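Long-range contacts in yeast glycogen phosphorylase (Saccharomyces cerevisiae, PDB 1YGP), which belongs to the carbohydrate phosphorylases of the GT-B clan and binds pyridoxal-5'-phosphate: residues V99-L104 / A362-D367; Q331-C336 / P370-V375. All coordinates share one frame; numbering follows the deposited sequence.

Contact 1 (V99-L104 / A362-D367); sequences VYYLSL and AIQLND
Tyr101 sets its ring obliquely against Gln364 and Asn366, reaching from one strand across to the next in the mixed sheet of this GT-B protein. The two strands run parallel, their N-to-C directions 19° apart, and the bridges pair Val99 with Ala362, Tyr100 with Ile363, Tyr101 with Gln364 and Leu102 with Leu365. A ladder of four backbone bonds supports that register. Tyr100 N donates to Ala362 O and Tyr100 O accepts from Gln364 N, both at 2.8 Å; two steps on the pattern repeats, Leu102 N donating to Gln364 O and Leu102 O accepting from Asn366 N, both at 3.2 Å. Side chains alternate between the faces: Val99, Tyr101, Ala362 and Gln364 on one, Tyr100, Leu102, Ile363 and Leu365 on the other. On the first face Tyr101 carries its CG opposite the backbone N (chi1 -166°), which carries the ring toward the neighbouring strand. CD1 meets Gln364 CB at 4.0 Å, and on the other side of the ring CE2 meets Asn366 CB at 3.9 Å; ring and amide planes differ by 38° for Asn366. Gln364 bends at its second torsion, and its OE1 accepts a bond from Trp873 NE1. On the second face Leu102 touches Ile363 through CD2 and CG2, 3.8 Å apart, while helix 322-350 packs against both and Tyr100 OH bonds to Arg346. Past the last bridge the buried Asn366 amide is held at both ends, OD1 by His405 NE2 and ND2 by Ser103 OG, which also bonds to Glu105 O. The link from Asn366 ND2 to Ser103 OG spans 3.1 Å, and OG lies almost in the amide plane.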
ATOM      1  N   VAL A  99     -30.641   1.645   6.616  1.00  7.59           N
ATOM      2  CA  VAL A  99     -30.601   0.420   5.844  1.00  8.67           C
ATOM      3  C   VAL A  99     -29.140  -0.009   5.786  1.00  9.08           C
ATOM      4  O   VAL A  99     -28.287   0.842   5.537  1.00 15.73           O
ATOM      5  CB  VAL A  99     -31.111   0.691   4.439  1.00  5.10           C
ATOM      6  CG1 VAL A  99     -31.108  -0.597   3.652  1.00  5.90           C
ATOM      7  CG2 VAL A  99     -32.483   1.298   4.503  1.00  4.59           C
ATOM      8  N   TYR A 100     -28.775  -1.259   6.001  1.00  3.05           N
ATOM      9  CA  TYR A 100     -27.404  -1.686   5.873  1.00  3.44           C
ATOM     10  C   TYR A 100     -27.558  -2.785   4.836  1.00  6.16           C
ATOM     11  O   TYR A 100     -28.438  -3.658   4.906  1.00  5.19           O
ATOM     12  CB  TYR A 100     -26.893  -2.198   7.214  1.00  2.00           C
ATOM     13  CG  TYR A 100     -26.653  -1.050   8.186  1.00  3.96           C
ATOM     14  CD1 TYR A 100     -25.630  -0.122   7.971  1.00  5.81           C
ATOM     15  CD2 TYR A 100     -27.452  -0.929   9.319  1.00  8.06           C
ATOM     16  CE1 TYR A 100     -25.406   0.914   8.885  1.00  6.07           C
ATOM     17  CE2 TYR A 100     -27.238   0.097  10.238  1.00  6.76           C
ATOM     18  CZ  TYR A 100     -26.213   1.017  10.020  1.00 12.04           C
ATOM     19  OH  TYR A 100     -26.002   2.034  10.946  1.00 14.40           O
ATOM     20  N   TYR A 101     -26.766  -2.659   3.787  1.00  4.73           N
ATOM     21  CA  TYR A 101     -26.856  -3.534   2.647  1.00  5.09           C
ATOM     22  C   TYR A 101     -25.595  -4.387   2.715  1.00  9.10           C
ATOM     23  O   TYR A 101     -24.489  -3.891   2.436  1.00 13.57           O
ATOM     24  CB  TYR A 101     -26.924  -2.647   1.377  1.00  5.79           C
ATOM     25  CG  TYR A 101     -27.350  -3.444   0.155  1.00  5.73           C
ATOM     26  CD1 TYR A 101     -28.713  -3.633  -0.108  1.00  7.58           C
ATOM     27  CD2 TYR A 101     -26.387  -4.065  -0.641  1.00  2.00           C
ATOM     28  CE1 TYR A 101     -29.113  -4.462  -1.156  1.00  8.78           C
ATOM     29  CE2 TYR A 101     -26.782  -4.893  -1.685  1.00  6.38           C
ATOM     30  CZ  TYR A 101     -28.139  -5.092  -1.931  1.00 11.22           C
ATOM     31  OH  TYR A 101     -28.510  -5.982  -2.913  1.00 14.86           O
ATOM     32  N   LEU A 102     -25.680  -5.653   3.108  1.00  5.10           N
ATOM     33  CA  LEU A 102     -24.485  -6.466   3.165  1.00  5.42           C
ATOM     34  C   LEU A 102     -24.335  -7.234   1.871  1.00  6.83           C
ATOM     35  O   LEU A 102     -25.249  -7.941   1.436  1.00 12.99           O
ATOM     36  CB  LEU A 102     -24.582  -7.402   4.360  1.00  5.34           C
ATOM     37  CG  LEU A 102     -24.026  -6.897   5.700  1.00  2.53           C
ATOM     38  CD1 LEU A 102     -24.456  -5.467   6.001  1.00  2.41           C
ATOM     39  CD2 LEU A 102     -24.525  -7.817   6.773  1.00  2.28           C
ATOM     40  N   SER A 103     -23.219  -7.072   1.186  1.00  6.64           N
ATOM     41  CA  SER A 103     -23.004  -7.783  -0.048  1.00  9.22           C
ATOM     42  C   SER A 103     -21.544  -8.209  -0.081  1.00 13.57           C
ATOM     43  O   SER A 103     -20.620  -7.495   0.340  1.00 15.21           O
ATOM     44  CB  SER A 103     -23.284  -6.893  -1.221  1.00  7.97           C
ATOM     45  OG  SER A 103     -23.161  -7.651  -2.415  1.00 16.10           O
ATOM     46  N   LEU A 104     -21.339  -9.426  -0.578  1.00 13.50           N
ATOM     47  CA  LEU A 104     -19.993  -9.974  -0.692  1.00 14.56           C
ATOM     48  C   LEU A 104     -19.234  -9.371  -1.858  1.00 12.21           C
ATOM     49  O   LEU A 104     -18.020  -9.523  -1.935  1.00 14.43           O
ATOM     50  CB  LEU A 104     -20.032 -11.489  -0.887  1.00  9.01           C
ATOM     51  CG  LEU A 104     -18.777 -12.258  -0.587  1.00  2.84           C
ATOM     52  CD1 LEU A 104     -18.295 -11.964   0.816  1.00  2.00           C
ATOM     53  CD2 LEU A 104     -19.080 -13.731  -0.733  1.00 11.13           C
ATOM     54  N   ALA A 362     -32.386  -1.698   9.433  1.00 13.92           N
ATOM     55  CA  ALA A 362     -32.912  -2.669   8.470  1.00 12.60           C
ATOM     56  C   ALA A 362     -31.684  -3.326   7.836  1.00 10.96           C
ATOM     57  O   ALA A 362     -30.886  -2.587   7.260  1.00 19.30           O
ATOM     58  CB  ALA A 362     -33.694  -1.953   7.390  1.00 12.81           C
ATOM     59  N   ILE A 363     -31.383  -4.621   7.903  1.00  5.70           N
ATOM     60  CA  ILE A 363     -30.180  -5.164   7.280  1.00  3.89           C
ATOM     61  C   ILE A 363     -30.623  -6.093   6.161  1.00  7.65           C
ATOM     62  O   ILE A 363     -31.396  -7.041   6.395  1.00  7.30           O
ATOM     63  CB  ILE A 363     -29.289  -5.969   8.304  1.00  5.83           C
ATOM     64  CG1 ILE A 363     -28.989  -5.158   9.575  1.00  4.37           C
ATOM     65  CG2 ILE A 363     -27.969  -6.338   7.600  1.00  2.00           C
ATOM     66  CD1 ILE A 363     -28.066  -5.853  10.608  1.00  2.00           C
ATOM     67  N   GLN A 364     -30.150  -5.859   4.937  1.00  7.74           N
ATOM     68  CA  GLN A 364     -30.540  -6.689   3.806  1.00  9.13           C
ATOM     69  C   GLN A 364     -29.476  -7.723   3.474  1.00  5.62           C
ATOM     70  O   GLN A 364     -28.305  -7.390   3.293  1.00  4.98           O
ATOM     71  CB  GLN A 364     -30.788  -5.811   2.595  1.00 10.36           C
ATOM     72  CG  GLN A 364     -31.499  -6.544   1.474  1.00 12.88           C
ATOM     73  CD  GLN A 364     -32.898  -7.019   1.836  1.00 12.40           C
ATOM     74  OE1 GLN A 364     -33.751  -6.262   2.277  1.00 13.94           O
ATOM     75  NE2 GLN A 364     -33.234  -8.278   1.664  1.00 20.03           N
ATOM     76  N   LEU A 365     -29.824  -8.986   3.365  1.00  3.99           N
ATOM     77  CA  LEU A 365     -28.831  -9.981   3.083  1.00  4.42           C
ATOM     78  C   LEU A 365     -28.898 -10.144   1.590  1.00 11.48           C
ATOM     79  O   LEU A 365     -29.898 -10.650   1.045  1.00 15.60           O
ATOM     80  CB  LEU A 365     -29.167 -11.292   3.770  1.00  3.47           C
ATOM     81  CG  LEU A 365     -29.430 -11.329   5.277  1.00  5.64           C
ATOM     82  CD1 LEU A 365     -29.206 -12.766   5.676  1.00  9.39           C
ATOM     83  CD2 LEU A 365     -28.484 -10.458   6.108  1.00  2.00           C
ATOM     84  N   ASN A 366     -27.895  -9.631   0.878  1.00 14.05           N
ATOM     85  CA  ASN A 366     -27.904  -9.830  -0.552  1.00 14.04           C
ATOM     86  C   ASN A 366     -27.330 -11.222  -0.789  1.00 13.83           C
ATOM     87  O   ASN A 366     -26.119 -11.446  -0.750  1.00 21.31           O
ATOM     88  CB  ASN A 366     -27.071  -8.755  -1.213  1.00 17.02           C
ATOM     89  CG  ASN A 366     -27.086  -8.907  -2.729  1.00 22.45           C
ATOM     90  OD1 ASN A 366     -28.068  -9.358  -3.336  1.00 24.22           O
ATOM     91  ND2 ASN A 366     -25.990  -8.578  -3.403  1.00 20.61           N
ATOM     92  N   ASP A 367     -28.241 -12.184  -0.927  1.00 11.39           N
ATOM     93  CA  ASP A 367     -27.971 -13.600  -1.108  1.00  9.64           C
ATOM     94  C   ASP A 367     -27.535 -14.276   0.194  1.00  7.88           C
ATOM     95  O   ASP A 367     -27.498 -13.646   1.242  1.00 11.16           O
ATOM     96  CB  ASP A 367     -26.916 -13.768  -2.176  1.00 15.70           C
ATOM     97  CG  ASP A 367     -26.830 -15.144  -2.797  1.00 28.15           C
ATOM     98  OD1 ASP A 367     -27.806 -15.905  -2.733  1.00 32.87           O
ATOM     99  OD2 ASP A 367     -25.778 -15.433  -3.368  1.00 35.96           O
TER

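Contact 2 (Q331-C336 / P370-V375); sequences QQYFWC and PTLAIV
Residues 331-336 are an inner piece of helix 322-350, whereas 370-375 hold the turn and first residues of helix 372-384, marked by the backbone bonds from Ala373 N to Pro370 O and from Ile374 N to Thr371 O. The backbones come closest at Cys336 and Ala373, whose CA atoms stand 5.1 Å apart. Cys336 points its CB at this turn, and its SG, placed opposite its own carbonyl carbon (chi1 -74°), reaches Pro370 CA at 3.6 Å and Ala373 N at 3.8 Å. Its wider contacts with Leu372 CB and Ala373 CB are apolar. One residue earlier, the six-membered ring of Trp335 lies beside Pro370, the two side chains pointing the same way, with CH2 3.4 Å from Pro370 CB. Bonding of Trp335 NE1 to Tyr187 O anchors the other end of the indole to strand 184-189. Leu372 CD1 meets Tyr333 at CA (3.8 Å) and CB (3.9 Å), and the two side chains cross at about a right angle. Tyr333 OH is bonded to Glu376, a further tie between the helices. All seven touching residues are buried, and Pro370 and Thr371 also pack on Leu365. Strand 361-366 thus runs through the turn into helix 372-384, a beta-alpha unit of the alpha/beta domain of the GT-B fold, with helix 322-350 beside it.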
ATOM      1  N   GLN A 331     -13.665 -15.823   5.959  1.00  9.52           N
ATOM      2  CA  GLN A 331     -13.880 -14.539   5.321  1.00 10.44           C
ATOM      3  C   GLN A 331     -15.314 -14.049   5.546  1.00 10.64           C
ATOM      4  O   GLN A 331     -15.524 -12.911   5.973  1.00 11.69           O
ATOM      5  CB  GLN A 331     -13.520 -14.770   3.856  1.00  8.23           C
ATOM      6  CG  GLN A 331     -13.686 -13.701   2.814  1.00  6.17           C
ATOM      7  CD  GLN A 331     -13.084 -14.154   1.477  1.00  4.36           C
ATOM      8  OE1 GLN A 331     -13.687 -14.914   0.720  1.00 10.89           O
ATOM      9  NE2 GLN A 331     -11.897 -13.734   1.074  1.00  2.00           N
ATOM     10  N   GLN A 332     -16.334 -14.893   5.328  1.00 12.39           N
ATOM     11  CA  GLN A 332     -17.740 -14.532   5.517  1.00  8.65           C
ATOM     12  C   GLN A 332     -18.029 -14.223   6.984  1.00  8.46           C
ATOM     13  O   GLN A 332     -18.831 -13.326   7.294  1.00  6.05           O
ATOM     14  CB  GLN A 332     -18.659 -15.663   5.065  1.00  8.84           C
ATOM     15  CG  GLN A 332     -18.587 -16.007   3.591  1.00 13.54           C
ATOM     16  CD  GLN A 332     -19.631 -17.001   3.114  1.00 15.30           C
ATOM     17  OE1 GLN A 332     -20.086 -16.963   1.965  1.00 21.33           O
ATOM     18  NE2 GLN A 332     -20.095 -17.928   3.935  1.00 22.31           N
ATOM     19  N   TYR A 333     -17.364 -14.915   7.922  1.00  5.99           N
ATOM     20  CA  TYR A 333     -17.538 -14.545   9.309  1.00  7.04           C
ATOM     21  C   TYR A 333     -16.898 -13.177   9.531  1.00  7.15           C
ATOM     22  O   TYR A 333     -17.647 -12.287   9.934  1.00  9.52           O
ATOM     23  CB  TYR A 333     -16.899 -15.549  10.276  1.00  8.88           C
ATOM     24  CG  TYR A 333     -17.196 -15.152  11.716  1.00 11.39           C
ATOM     25  CD1 TYR A 333     -18.446 -14.629  12.060  1.00 11.29           C
ATOM     26  CD2 TYR A 333     -16.195 -15.221  12.677  1.00 14.25           C
ATOM     27  CE1 TYR A 333     -18.683 -14.160  13.347  1.00 16.02           C
ATOM     28  CE2 TYR A 333     -16.426 -14.758  13.973  1.00 13.28           C
ATOM     29  CZ  TYR A 333     -17.667 -14.223  14.293  1.00 13.21           C
ATOM     30  OH  TYR A 333     -17.906 -13.700  15.544  1.00 12.99           O
ATOM     31  N   PHE A 334     -15.603 -12.938   9.247  1.00  7.21           N
ATOM     32  CA  PHE A 334     -14.902 -11.655   9.408  1.00  2.90           C
ATOM     33  C   PHE A 334     -15.719 -10.422   8.966  1.00  3.39           C
ATOM     34  O   PHE A 334     -15.925  -9.458   9.706  1.00  4.65           O
ATOM     35  CB  PHE A 334     -13.596 -11.793   8.624  1.00  2.00           C
ATOM     36  CG  PHE A 334     -12.751 -10.537   8.500  1.00  4.38           C
ATOM     37  CD1 PHE A 334     -11.978 -10.103   9.573  1.00  2.87           C
ATOM     38  CD2 PHE A 334     -12.794  -9.787   7.323  1.00  3.59           C
ATOM     39  CE1 PHE A 334     -11.260  -8.918   9.478  1.00  2.41           C
ATOM     40  CE2 PHE A 334     -12.071  -8.598   7.236  1.00  8.79           C
ATOM     41  CZ  PHE A 334     -11.305  -8.159   8.316  1.00  6.71           C
ATOM     42  N   TRP A 335     -16.284 -10.444   7.778  1.00  2.99           N
ATOM     43  CA  TRP A 335     -17.076  -9.345   7.287  1.00  4.06           C
ATOM     44  C   TRP A 335     -18.381  -9.257   8.038  1.00  7.16           C
ATOM     45  O   TRP A 335     -18.740  -8.124   8.382  1.00  9.54           O
ATOM     46  CB  TRP A 335     -17.270  -9.571   5.804  1.00  5.65           C
ATOM     47  CG  TRP A 335     -18.461  -8.964   5.082  1.00  5.82           C
ATOM     48  CD1 TRP A 335     -18.680  -7.617   4.899  1.00  6.21           C
ATOM     49  CD2 TRP A 335     -19.389  -9.754   4.467  1.00  2.29           C
ATOM     50  NE1 TRP A 335     -19.753  -7.563   4.139  1.00  4.15           N
ATOM     51  CE2 TRP A 335     -20.207  -8.809   3.859  1.00  3.31           C
ATOM     52  CE3 TRP A 335     -19.625 -11.120   4.348  1.00  2.00           C
ATOM     53  CZ2 TRP A 335     -21.286  -9.263   3.107  1.00  2.00           C
ATOM     54  CZ3 TRP A 335     -20.709 -11.545   3.596  1.00  2.00           C
ATOM     55  CH2 TRP A 335     -21.534 -10.624   2.977  1.00  2.00           C
ATOM     56  N   CYS A 336     -19.106 -10.355   8.326  1.00  8.43           N
ATOM     57  CA  CYS A 336     -20.351 -10.268   9.101  1.00  7.26           C
ATOM     58  C   CYS A 336     -20.176  -9.736  10.526  1.00  4.71           C
ATOM     59  O   CYS A 336     -20.919  -8.882  11.011  1.00  3.08           O
ATOM     60  CB  CYS A 336     -20.982 -11.629   9.166  1.00 13.85           C
ATOM     61  SG  CYS A 336     -21.711 -11.986   7.558  1.00 16.85           S
ATOM     62  N   PRO A 370     -24.112 -13.418   3.707  1.00  3.59           N
ATOM     63  CA  PRO A 370     -24.086 -12.833   5.036  1.00  4.52           C
ATOM     64  C   PRO A 370     -25.045 -13.450   6.043  1.00  8.65           C
ATOM     65  O   PRO A 370     -25.338 -12.804   7.051  1.00 12.38           O
ATOM     66  CB  PRO A 370     -24.338 -11.373   4.799  1.00  2.00           C
ATOM     67  CG  PRO A 370     -25.326 -11.424   3.666  1.00  5.17           C
ATOM     68  CD  PRO A 370     -24.894 -12.583   2.814  1.00  2.00           C
ATOM     69  N   THR A 371     -25.514 -14.699   5.898  1.00  7.23           N
ATOM     70  CA  THR A 371     -26.450 -15.267   6.855  1.00  6.46           C
ATOM     71  C   THR A 371     -25.830 -15.361   8.253  1.00  6.61           C
ATOM     72  O   THR A 371     -26.535 -15.189   9.245  1.00  8.22           O
ATOM     73  CB  THR A 371     -26.889 -16.630   6.288  1.00  8.06           C
ATOM     74  OG1 THR A 371     -27.525 -16.314   5.055  1.00 11.11           O
ATOM     75  CG2 THR A 371     -27.844 -17.427   7.175  1.00  6.93           C
ATOM     76  N   LEU A 372     -24.512 -15.530   8.414  1.00  9.92           N
ATOM     77  CA  LEU A 372     -23.892 -15.528   9.737  1.00 10.85           C
ATOM     78  C   LEU A 372     -24.174 -14.254  10.531  1.00 13.53           C
ATOM     79  O   LEU A 372     -24.152 -14.316  11.763  1.00 18.20           O
ATOM     80  CB  LEU A 372     -22.367 -15.716   9.632  1.00  8.99           C
ATOM     81  CG  LEU A 372     -21.817 -17.161   9.610  1.00  4.79           C
ATOM     82  CD1 LEU A 372     -20.324 -17.152   9.420  1.00  6.39           C
ATOM     83  CD2 LEU A 372     -22.084 -17.845  10.925  1.00  2.00           C
ATOM     84  N   ALA A 373     -24.509 -13.117   9.897  1.00 11.16           N
ATOM     85  CA  ALA A 373     -24.892 -11.908  10.607  1.00  8.81           C
ATOM     86  C   ALA A 373     -26.087 -12.139  11.523  1.00 11.41           C
ATOM     87  O   ALA A 373     -26.156 -11.541  12.593  1.00 13.78           O
ATOM     88  CB  ALA A 373     -25.278 -10.819   9.636  1.00  8.22           C
ATOM     89  N   ILE A 374     -27.033 -13.017  11.155  1.00 12.90           N
ATOM     90  CA  ILE A 374     -28.207 -13.379  11.973  1.00 11.33           C
ATOM     91  C   ILE A 374     -27.735 -14.015  13.292  1.00 14.49           C
ATOM     92  O   ILE A 374     -27.986 -13.537  14.406  1.00 16.35           O
ATOM     93  CB  ILE A 374     -29.100 -14.371  11.131  1.00  5.28           C
ATOM     94  CG1 ILE A 374     -29.882 -13.602  10.102  1.00  6.84           C
ATOM     95  CG2 ILE A 374     -30.076 -15.125  11.989  1.00  2.00           C
ATOM     96  CD1 ILE A 374     -30.310 -14.472   8.910  1.00 12.78           C
ATOM     97  N   VAL A 375     -26.957 -15.089  13.143  1.00  9.95           N
ATOM     98  CA  VAL A 375     -26.446 -15.866  14.252  1.00 10.44           C
ATOM     99  C   VAL A 375     -25.549 -15.026  15.155  1.00 12.82           C
ATOM    100  O   VAL A 375     -25.448 -15.247  16.359  1.00 15.09           O
ATOM    101  CB  VAL A 375     -25.697 -17.055  13.652  1.00  9.05           C
ATOM    102  CG1 VAL A 375     -25.187 -17.973  14.732  1.00 18.90           C
ATOM    103  CG2 VAL A 375     -26.642 -17.871  12.820  1.00 12.90           C
TER

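From the N terminus, strand 98-102 is paired first by strand 184-189 along one side; its other side is filled only by strand 361-366, where contact 1 closes a loop of 257 intervening residues. Helix 322-350 lies inside that loop, and contact 2 closes a much shorter one, of 33 residues, from this helix to the turn and helix start after strand 361-366. The segments alternate along the chain, so the two contacts cross. Their centres are 11 Å apart and they touch directly: Trp335 CZ2 lies 3.4 Å from Ser103 O. Together they join two neighbouring parallel strands to helix 322-350 and to helix 372-384, which follows the second strand.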